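Local coordinates for C2 domain protein (PDB 7DF2) that binds calcium ions through a C2 domain and, carrying a signal sequence, is probably secreted, its precise role in the tardigrade being unsettled, at residues Y34-V47 against G120-A132. Numbering follows the deposited sequence.
Sequences YPLITGFFRIEMNV and GKGVRKIAMRVRA
M45 and M128 meet inside the beta sandwich of this C2 domain, where strands 41-47 and 126-132, one from each sheet, face each other at 31°, their axes 9.2 Å apart. This interior is tightly packed and apolar. M45 stretches out in full, chi1 169° placing CG opposite the backbone N, and reaches across to the facing sheet, its SD 3.8 Å from M128 CB and its CE pressed to 3.5 Å against V130 CG2. Unbranched methionine suits this reach; an alanine here would probably leave a gap between the sheets, and M128 and V130 without one of their packing partners. I43 and I126 touch tip to tip through their CD1 methyls, and I126 and M45 also rest on I76 of strand 70-77.

Toward the sandwich end the contact becomes looser and more polar, with Y34, L36, T38 and R124 exposed. The chain corners at G39 and F40, and I37 pairs antiparallel with V123 through two backbone hydrogen bonds. F40 lays a ring face over G120 CA, a CH-pi contact that a bare glycine lets come close. In one modelled conformer, R124 runs alongside L36 and donates from NH2 to Y34 O at 3.0 Å.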
ATOM      1  N   TYR A  34     -15.850  -6.214 -12.109  1.00 46.57           N
ATOM      2  CA  TYR A  34     -15.205  -4.919 -12.301  1.00 46.51           C
ATOM      3  C   TYR A  34     -14.669  -4.778 -13.725  1.00 35.07           C
ATOM      4  O   TYR A  34     -14.138  -5.736 -14.283  1.00 41.48           O
ATOM      5  CB  TYR A  34     -14.068  -4.727 -11.294  1.00 44.20           C
ATOM      6  CG  TYR A  34     -14.515  -4.747  -9.848  1.00 39.49           C
ATOM      7  CD1 TYR A  34     -15.267  -3.706  -9.318  1.00 48.14           C
ATOM      8  CD2 TYR A  34     -14.177  -5.802  -9.013  1.00 41.09           C
ATOM      9  CE1 TYR A  34     -15.677  -3.721  -7.994  1.00 42.13           C
ATOM     10  CE2 TYR A  34     -14.584  -5.823  -7.687  1.00 42.15           C
ATOM     11  CZ  TYR A  34     -15.329  -4.778  -7.188  1.00 41.21           C
ATOM     12  OH  TYR A  34     -15.738  -4.794  -5.872  1.00 46.23           O
ATOM     13  N   PRO A  35     -14.796  -3.579 -14.293  1.00 36.08           N
ATOM     14  CA  PRO A  35     -14.425  -3.379 -15.699  1.00 36.70           C
ATOM     15  C   PRO A  35     -12.929  -3.501 -15.931  1.00 45.04           C
ATOM     16  O   PRO A  35     -12.108  -3.149 -15.081  1.00 39.24           O
ATOM     17  CB  PRO A  35     -14.902  -1.951 -15.985  1.00 39.00           C
ATOM     18  CG  PRO A  35     -14.896  -1.281 -14.647  1.00 41.82           C
ATOM     19  CD  PRO A  35     -15.319  -2.346 -13.681  1.00 40.18           C
ATOM     20  N   LEU A  36     -12.576  -3.994 -17.116  1.00 34.01           N
ATOM     21  CA  LEU A  36     -11.175  -4.103 -17.499  1.00 36.65           C
ATOM     22  C   LEU A  36     -10.646  -2.732 -17.906  1.00 45.27           C
ATOM     23  O   LEU A  36     -11.183  -2.094 -18.818  1.00 42.14           O
ATOM     24  CB  LEU A  36     -11.011  -5.104 -18.640  1.00 38.85           C
ATOM     25  CG  LEU A  36      -9.570  -5.448 -19.011  1.00 41.09           C
ATOM     26  CD1 LEU A  36      -9.003  -6.464 -18.043  1.00 35.67           C
ATOM     27  CD2 LEU A  36      -9.504  -5.972 -20.441  1.00 48.35           C
ATOM     28  N   ILE A  37      -9.595  -2.282 -17.227  1.00 34.93           N
ATOM     29  CA  ILE A  37      -8.938  -1.013 -17.515  1.00 34.38           C
ATOM     30  C   ILE A  37      -7.694  -1.315 -18.337  1.00 32.18           C
ATOM     31  O   ILE A  37      -6.798  -2.031 -17.877  1.00 36.73           O
ATOM     32  CB  ILE A  37      -8.582  -0.262 -16.223  1.00 31.80           C
ATOM     33  CG1 ILE A  37      -9.797  -0.205 -15.294  1.00 33.34           C
ATOM     34  CG2 ILE A  37      -8.045   1.129 -16.547  1.00 36.96           C
ATOM     35  CD1 ILE A  37     -11.034   0.396 -15.933  1.00 36.22           C
ATOM     36  N   THR A  38      -7.643  -0.798 -19.563  1.00 37.45           N
ATOM     37  CA  THR A  38      -6.522  -1.057 -20.452  1.00 37.34           C
ATOM     38  C   THR A  38      -5.973   0.268 -20.959  1.00 37.06           C
ATOM     39  O   THR A  38      -6.619   1.315 -20.869  1.00 48.44           O
ATOM     40  CB  THR A  38      -6.925  -1.966 -21.634  1.00 49.89           C
ATOM     41  OG1 THR A  38      -7.651  -3.095 -21.137  1.00 52.26           O
ATOM     42  CG2 THR A  38      -5.693  -2.493 -22.377  1.00 44.34           C
ATOM     43  N   GLY A  39      -4.760   0.206 -21.478  1.00 43.21           N
ATOM     44  CA  GLY A  39      -4.081   1.377 -21.965  1.00 35.55           C
ATOM     45  C   GLY A  39      -2.780   1.534 -21.219  1.00 27.79           C
ATOM     46  O   GLY A  39      -2.231   0.566 -20.682  1.00 28.97           O
ATOM     47  N   PHE A  40      -2.279   2.759 -21.186  1.00 30.59           N
ATOM     48  CA  PHE A  40      -1.030   3.092 -20.520  1.00 27.26           C
ATOM     49  C   PHE A  40      -1.366   4.127 -19.461  1.00 26.89           C
ATOM     50  O   PHE A  40      -1.873   5.206 -19.782  1.00 24.35           O
ATOM     51  CB  PHE A  40      -0.008   3.609 -21.536  1.00 31.09           C
ATOM     52  CG  PHE A  40       0.146   2.705 -22.727  1.00 27.32           C
ATOM     53  CD1 PHE A  40      -0.729   2.800 -23.806  1.00 29.42           C
ATOM     54  CD2 PHE A  40       1.136   1.735 -22.747  1.00 24.38           C
ATOM     55  CE1 PHE A  40      -0.609   1.950 -24.890  1.00 31.93           C
ATOM     56  CE2 PHE A  40       1.272   0.884 -23.833  1.00 32.01           C
ATOM     57  CZ  PHE A  40       0.396   0.994 -24.905  1.00 33.64           C
ATOM     58  N   PHE A  41      -1.171   3.777 -18.195  1.00 24.72           N
ATOM     59  CA  PHE A  41      -1.563   4.707 -17.153  1.00 23.04           C
ATOM     60  C   PHE A  41      -0.662   4.522 -15.939  1.00 22.72           C
ATOM     61  O   PHE A  41       0.061   3.530 -15.812  1.00 22.52           O
ATOM     62  CB  PHE A  41      -3.052   4.558 -16.777  1.00 24.92           C
ATOM     63  CG  PHE A  41      -3.485   3.142 -16.474  1.00 29.61           C
ATOM     64  CD1 PHE A  41      -3.816   2.265 -17.501  1.00 31.96           C
ATOM     65  CD2 PHE A  41      -3.582   2.699 -15.162  1.00 29.06           C
ATOM     66  CE1 PHE A  41      -4.232   0.965 -17.230  1.00 30.11           C
ATOM     67  CE2 PHE A  41      -3.996   1.402 -14.881  1.00 29.32           C
ATOM     68  CZ  PHE A  41      -4.320   0.531 -15.913  1.00 32.45           C
ATOM     69  N   ARG A  42      -0.688   5.523 -15.072  1.00 24.51           N
ATOM     70  CA  ARG A  42       0.162   5.591 -13.894  1.00 24.62           C
ATOM     71  C   ARG A  42      -0.743   5.606 -12.678  1.00 22.07           C
ATOM     72  O   ARG A  42      -1.806   6.230 -12.706  1.00 22.01           O
ATOM     73  CB  ARG A  42       1.037   6.850 -13.932  1.00 25.19           C
ATOM     74  CG  ARG A  42       1.931   7.062 -12.705  1.00 19.40           C
ATOM     75  CD  ARG A  42       3.069   8.016 -13.095  1.00 23.89           C
ATOM     76  NE  ARG A  42       3.943   7.396 -14.088  1.00 24.67           N
ATOM     77  CZ  ARG A  42       4.743   8.064 -14.907  1.00 29.02           C
ATOM     78  NH1 ARG A  42       5.504   7.405 -15.774  1.00 24.73           N
ATOM     79  NH2 ARG A  42       4.784   9.391 -14.855  1.00 27.56           N
ATOM     80  N   ILE A  43      -0.349   4.880 -11.635  1.00 21.70           N
ATOM     81  CA  ILE A  43      -1.069   4.842 -10.369  1.00 21.30           C
ATOM     82  C   ILE A  43      -0.166   5.425  -9.298  1.00 18.40           C
ATOM     83  O   ILE A  43       0.981   4.993  -9.156  1.00 20.89           O
ATOM     84  CB  ILE A  43      -1.477   3.407  -9.984  1.00 21.05           C
ATOM     85  CG1 ILE A  43      -2.315   2.773 -11.092  1.00 24.58           C
ATOM     86  CG2 ILE A  43      -2.234   3.392  -8.643  1.00 24.07           C
ATOM     87  CD1 ILE A  43      -1.536   1.806 -11.924  1.00 24.76           C
ATOM     88  N   GLU A  44      -0.685   6.390  -8.542  1.00 20.59           N
ATOM     89  CA  GLU A  44       0.007   6.944  -7.384  1.00 19.95           C
ATOM     90  C   GLU A  44      -0.702   6.477  -6.129  1.00 21.05           C
ATOM     91  O   GLU A  44      -1.937   6.504  -6.060  1.00 20.82           O
ATOM     92  CB  GLU A  44       0.050   8.474  -7.436  1.00 23.81           C
ATOM     93  CG  GLU A  44       0.747   9.005  -8.682  1.00 23.76           C
ATOM     94  CD  GLU A  44       0.839  10.521  -8.691  1.00 28.95           C
ATOM     95  OE1 GLU A  44       0.322  11.169  -7.748  1.00 27.32           O
ATOM     96  OE2 GLU A  44       1.414  11.065  -9.649  1.00 32.72           O
ATOM     97  N   MET A  45       0.078   6.021  -5.153  1.00 21.13           N
ATOM     98  CA  MET A  45      -0.436   5.535  -3.880  1.00 18.08           C
ATOM     99  C   MET A  45       0.161   6.385  -2.771  1.00 20.84           C
ATOM    100  O   MET A  45       1.383   6.403  -2.584  1.00 18.56           O
ATOM    101  CB  MET A  45      -0.088   4.062  -3.687  1.00 17.73           C
ATOM    102  CG  MET A  45      -0.338   3.511  -2.285  1.00 18.13           C
ATOM    103  SD  MET A  45       0.205   1.782  -2.266  1.00 21.40           S
ATOM    104  CE  MET A  45       0.028   1.405  -0.516  1.00 24.33           C
ATOM    105  N   ASN A  46      -0.697   7.106  -2.059  1.00 19.02           N
ATOM    106  CA  ASN A  46      -0.294   7.995  -0.975  1.00 18.55           C
ATOM    107  C   ASN A  46      -0.650   7.317   0.341  1.00 19.15           C
ATOM    108  O   ASN A  46      -1.832   7.082   0.624  1.00 19.91           O
ATOM    109  CB  ASN A  46      -1.009   9.337  -1.122  1.00 19.30           C
ATOM    110  CG  ASN A  46      -0.686  10.337  -0.022  1.00 22.33           C
ATOM    111  OD1 ASN A  46      -1.573  11.093   0.396  1.00 22.15           O
ATOM    112  ND2 ASN A  46       0.581  10.421   0.391  1.00 22.45           N
ATOM    113  N   VAL A  47       0.364   6.982   1.132  1.00 18.99           N
ATOM    114  CA  VAL A  47       0.149   6.415   2.458  1.00 18.32           C
ATOM    115  C   VAL A  47       0.105   7.580   3.437  1.00 17.50           C
ATOM    116  O   VAL A  47       1.123   8.219   3.710  1.00 17.84           O
ATOM    117  CB  VAL A  47       1.234   5.397   2.817  1.00 20.15           C
ATOM    118  CG1 VAL A  47       1.055   4.906   4.260  1.00 19.15           C
ATOM    119  CG2 VAL A  47       1.164   4.238   1.831  1.00 20.14           C
ATOM    120  N   GLY A 120      -0.019  -1.233 -21.269  1.00 28.96           N
ATOM    121  CA  GLY A 120      -0.666  -1.942 -22.346  1.00 31.47           C
ATOM    122  C   GLY A 120      -1.422  -3.174 -21.911  1.00 35.17           C
ATOM    123  O   GLY A 120      -2.238  -3.689 -22.680  1.00 32.91           O
ATOM    124  N   LYS A 121      -1.163  -3.669 -20.707  0.51 30.36           N
ATOM    125  CA  LYS A 121      -1.958  -4.752 -20.162  0.51 33.83           C
ATOM    126  C   LYS A 121      -3.307  -4.208 -19.701  0.51 39.22           C
ATOM    127  O   LYS A 121      -3.513  -2.996 -19.578  0.51 44.60           O
ATOM    128  CB  LYS A 121      -1.216  -5.425 -19.009  0.51 31.88           C
ATOM    129  CG  LYS A 121      -0.721  -6.826 -19.324  0.51 36.76           C
ATOM    130  CD  LYS A 121      -1.387  -7.873 -18.442  0.51 33.41           C
ATOM    131  CE  LYS A 121      -0.356  -8.821 -17.840  0.51 33.76           C
ATOM    132  NZ  LYS A 121      -0.860 -10.213 -17.623  0.51 24.56           N
ATOM    133  N   GLY A 122      -4.243  -5.118 -19.470  1.00 34.62           N
ATOM    134  CA  GLY A 122      -5.540  -4.779 -18.916  1.00 31.78           C
ATOM    135  C   GLY A 122      -5.611  -5.304 -17.495  1.00 30.05           C
ATOM    136  O   GLY A 122      -5.147  -6.410 -17.211  1.00 40.23           O
ATOM    137  N   VAL A 123      -6.181  -4.501 -16.597  0.79 29.76           N
ATOM    138  CA  VAL A 123      -6.398  -4.933 -15.221  0.79 28.16           C
ATOM    139  C   VAL A 123      -7.819  -4.597 -14.804  0.79 28.66           C
ATOM    140  O   VAL A 123      -8.425  -3.635 -15.289  0.79 33.14           O
ATOM    141  CB  VAL A 123      -5.392  -4.300 -14.231  0.79 32.92           C
ATOM    142  CG1 VAL A 123      -3.974  -4.744 -14.547  0.79 37.75           C
ATOM    143  CG2 VAL A 123      -5.512  -2.779 -14.243  0.79 31.97           C
ATOM    144  N   ARG A 124      -8.350  -5.409 -13.889  0.79 31.09           N
ATOM    145  CA  ARG A 124      -9.636  -5.153 -13.258  0.79 34.07           C
ATOM    146  C   ARG A 124      -9.517  -4.701 -11.815  0.79 29.56           C
ATOM    147  O   ARG A 124     -10.407  -4.006 -11.328  0.79 34.25           O
ATOM    148  CB  ARG A 124     -10.518  -6.409 -13.306  0.79 35.10           C
ATOM    149  CG  ARG A 124     -10.842  -6.866 -14.716  0.79 37.70           C
ATOM    150  CD  ARG A 124     -11.743  -8.084 -14.718  0.79 41.18           C
ATOM    151  NE  ARG A 124     -11.802  -8.706 -16.038  0.79 45.43           N
ATOM    152  CZ  ARG A 124     -12.655  -8.347 -16.993  0.79 43.50           C
ATOM    153  NH1 ARG A 124     -12.635  -8.967 -18.164  0.79 45.05           N
ATOM    154  NH2 ARG A 124     -13.526  -7.367 -16.777  0.79 40.47           N
ATOM    155  N   LYS A 125      -8.438  -5.075 -11.129  1.00 33.84           N
ATOM    156  CA  LYS A 125      -8.237  -4.736  -9.725  1.00 29.44           C
ATOM    157  C   LYS A 125      -6.758  -4.489  -9.488  1.00 28.54           C
ATOM    158  O   LYS A 125      -5.919  -5.285  -9.916  1.00 29.98           O
ATOM    159  CB  LYS A 125      -8.710  -5.874  -8.807  1.00 32.61           C
ATOM    160  CG  LYS A 125     -10.156  -5.786  -8.387  1.00 48.06           C
ATOM    161  CD  LYS A 125     -10.378  -6.479  -7.059  1.00 38.02           C
ATOM    162  CE  LYS A 125     -10.095  -7.956  -7.164  1.00 41.53           C
ATOM    163  NZ  LYS A 125     -10.672  -8.673  -6.005  1.00 43.16           N
ATOM    164  N   ILE A 126      -6.437  -3.407  -8.784  1.00 28.90           N
ATOM    165  CA  ILE A 126      -5.071  -3.128  -8.363  1.00 23.11           C
ATOM    166  C   ILE A 126      -5.059  -3.068  -6.844  1.00 22.74           C
ATOM    167  O   ILE A 126      -5.841  -2.324  -6.241  1.00 26.17           O
ATOM    168  CB  ILE A 126      -4.549  -1.811  -8.966  1.00 19.82           C
ATOM    169  CG1 ILE A 126      -4.453  -1.932 -10.489  1.00 26.51           C
ATOM    170  CG2 ILE A 126      -3.200  -1.429  -8.374  1.00 19.97           C
ATOM    171  CD1 ILE A 126      -4.130  -0.626 -11.179  1.00 27.61           C
ATOM    172  N   ALA A 127      -4.180  -3.843  -6.230  1.00 21.10           N
ATOM    173  CA  ALA A 127      -4.130  -3.952  -4.777  1.00 24.21           C
ATOM    174  C   ALA A 127      -3.058  -3.019  -4.232  1.00 22.49           C
ATOM    175  O   ALA A 127      -1.869  -3.205  -4.508  1.00 22.55           O
ATOM    176  CB  ALA A 127      -3.850  -5.388  -4.352  1.00 24.16           C
ATOM    177  N   MET A 128      -3.478  -2.019  -3.467  1.00 19.62           N
ATOM    178  CA  MET A 128      -2.538  -1.253  -2.657  1.00 19.82           C
ATOM    179  C   MET A 128      -2.185  -2.107  -1.444  1.00 20.05           C
ATOM    180  O   MET A 128      -3.083  -2.520  -0.702  1.00 22.46           O
ATOM    181  CB  MET A 128      -3.160   0.075  -2.237  1.00 17.50           C
ATOM    182  CG  MET A 128      -3.406   1.009  -3.413  1.00 21.05           C
ATOM    183  SD  MET A 128      -4.059   2.600  -2.879  1.00 27.05           S
ATOM    184  CE  MET A 128      -5.774   2.228  -2.550  1.00 25.87           C
ATOM    185  N   ARG A 129      -0.900  -2.420  -1.277  1.00 17.64           N
ATOM    186  CA  ARG A 129      -0.439  -3.319  -0.220  1.00 15.65           C
ATOM    187  C   ARG A 129       0.458  -2.544   0.732  1.00 19.60           C
ATOM    188  O   ARG A 129       1.355  -1.821   0.291  1.00 18.75           O
ATOM    189  CB  ARG A 129       0.325  -4.523  -0.791  1.00 17.25           C
ATOM    190  CG  ARG A 129      -0.532  -5.483  -1.603  1.00 20.97           C
ATOM    191  CD  ARG A 129       0.260  -6.749  -1.916  1.00 21.81           C
ATOM    192  NE  ARG A 129      -0.529  -7.682  -2.711  1.00 26.73           N
ATOM    193  CZ  ARG A 129      -1.306  -8.632  -2.200  1.00 30.61           C
ATOM    194  NH1 ARG A 129      -1.406  -8.787  -0.881  1.00 25.50           N
ATOM    195  NH2 ARG A 129      -1.983  -9.432  -3.011  1.00 26.69           N
ATOM    196  N   VAL A 130       0.228  -2.701   2.037  1.00 17.08           N
ATOM    197  CA  VAL A 130       1.091  -2.122   3.060  1.00 18.37           C
ATOM    198  C   VAL A 130       1.365  -3.196   4.100  1.00 15.60           C
ATOM    199  O   VAL A 130       0.462  -3.949   4.482  1.00 17.66           O
ATOM    200  CB  VAL A 130       0.460  -0.885   3.742  1.00 16.27           C
ATOM    201  CG1 VAL A 130       1.339  -0.381   4.891  1.00 18.18           C
ATOM    202  CG2 VAL A 130       0.230   0.240   2.735  1.00 18.07           C
ATOM    203  N   ARG A 131       2.611  -3.279   4.543  1.00 15.70           N
ATOM    204  CA  ARG A 131       2.949  -4.147   5.664  1.00 18.84           C
ATOM    205  C   ARG A 131       3.658  -3.330   6.733  1.00 19.36           C
ATOM    206  O   ARG A 131       4.587  -2.567   6.437  1.00 18.07           O
ATOM    207  CB  ARG A 131       3.820  -5.326   5.222  1.00 17.14           C
ATOM    208  CG  ARG A 131       4.347  -6.179   6.404  1.00 17.95           C
ATOM    209  CD  ARG A 131       5.075  -7.413   5.860  1.00 24.02           C
ATOM    210  NE  ARG A 131       5.671  -8.233   6.908  1.00 28.61           N
ATOM    211  CZ  ARG A 131       5.024  -9.195   7.560  1.00 27.62           C
ATOM    212  NH1 ARG A 131       3.760  -9.458   7.276  1.00 28.56           N
ATOM    213  NH2 ARG A 131       5.647  -9.899   8.495  1.00 30.63           N
ATOM    214  N   ALA A 132       3.219  -3.488   7.976  1.00 19.76           N
ATOM    215  CA  ALA A 132       3.834  -2.812   9.106  1.00 16.86           C
ATOM    216  C   ALA A 132       4.311  -3.852  10.105  1.00 17.32           C
ATOM    217  O   ALA A 132       3.557  -4.758  10.468  1.00 19.71           O
ATOM    218  CB  ALA A 132       2.850  -1.844   9.777  1.00 16.51           C
TER
HETATM  219  O   HOH W   1     -11.806  -2.044 -12.590  1.00 34.77           O
HETATM  220  O   HOH W   2     -14.835  -5.049 -18.843  1.00 45.52           O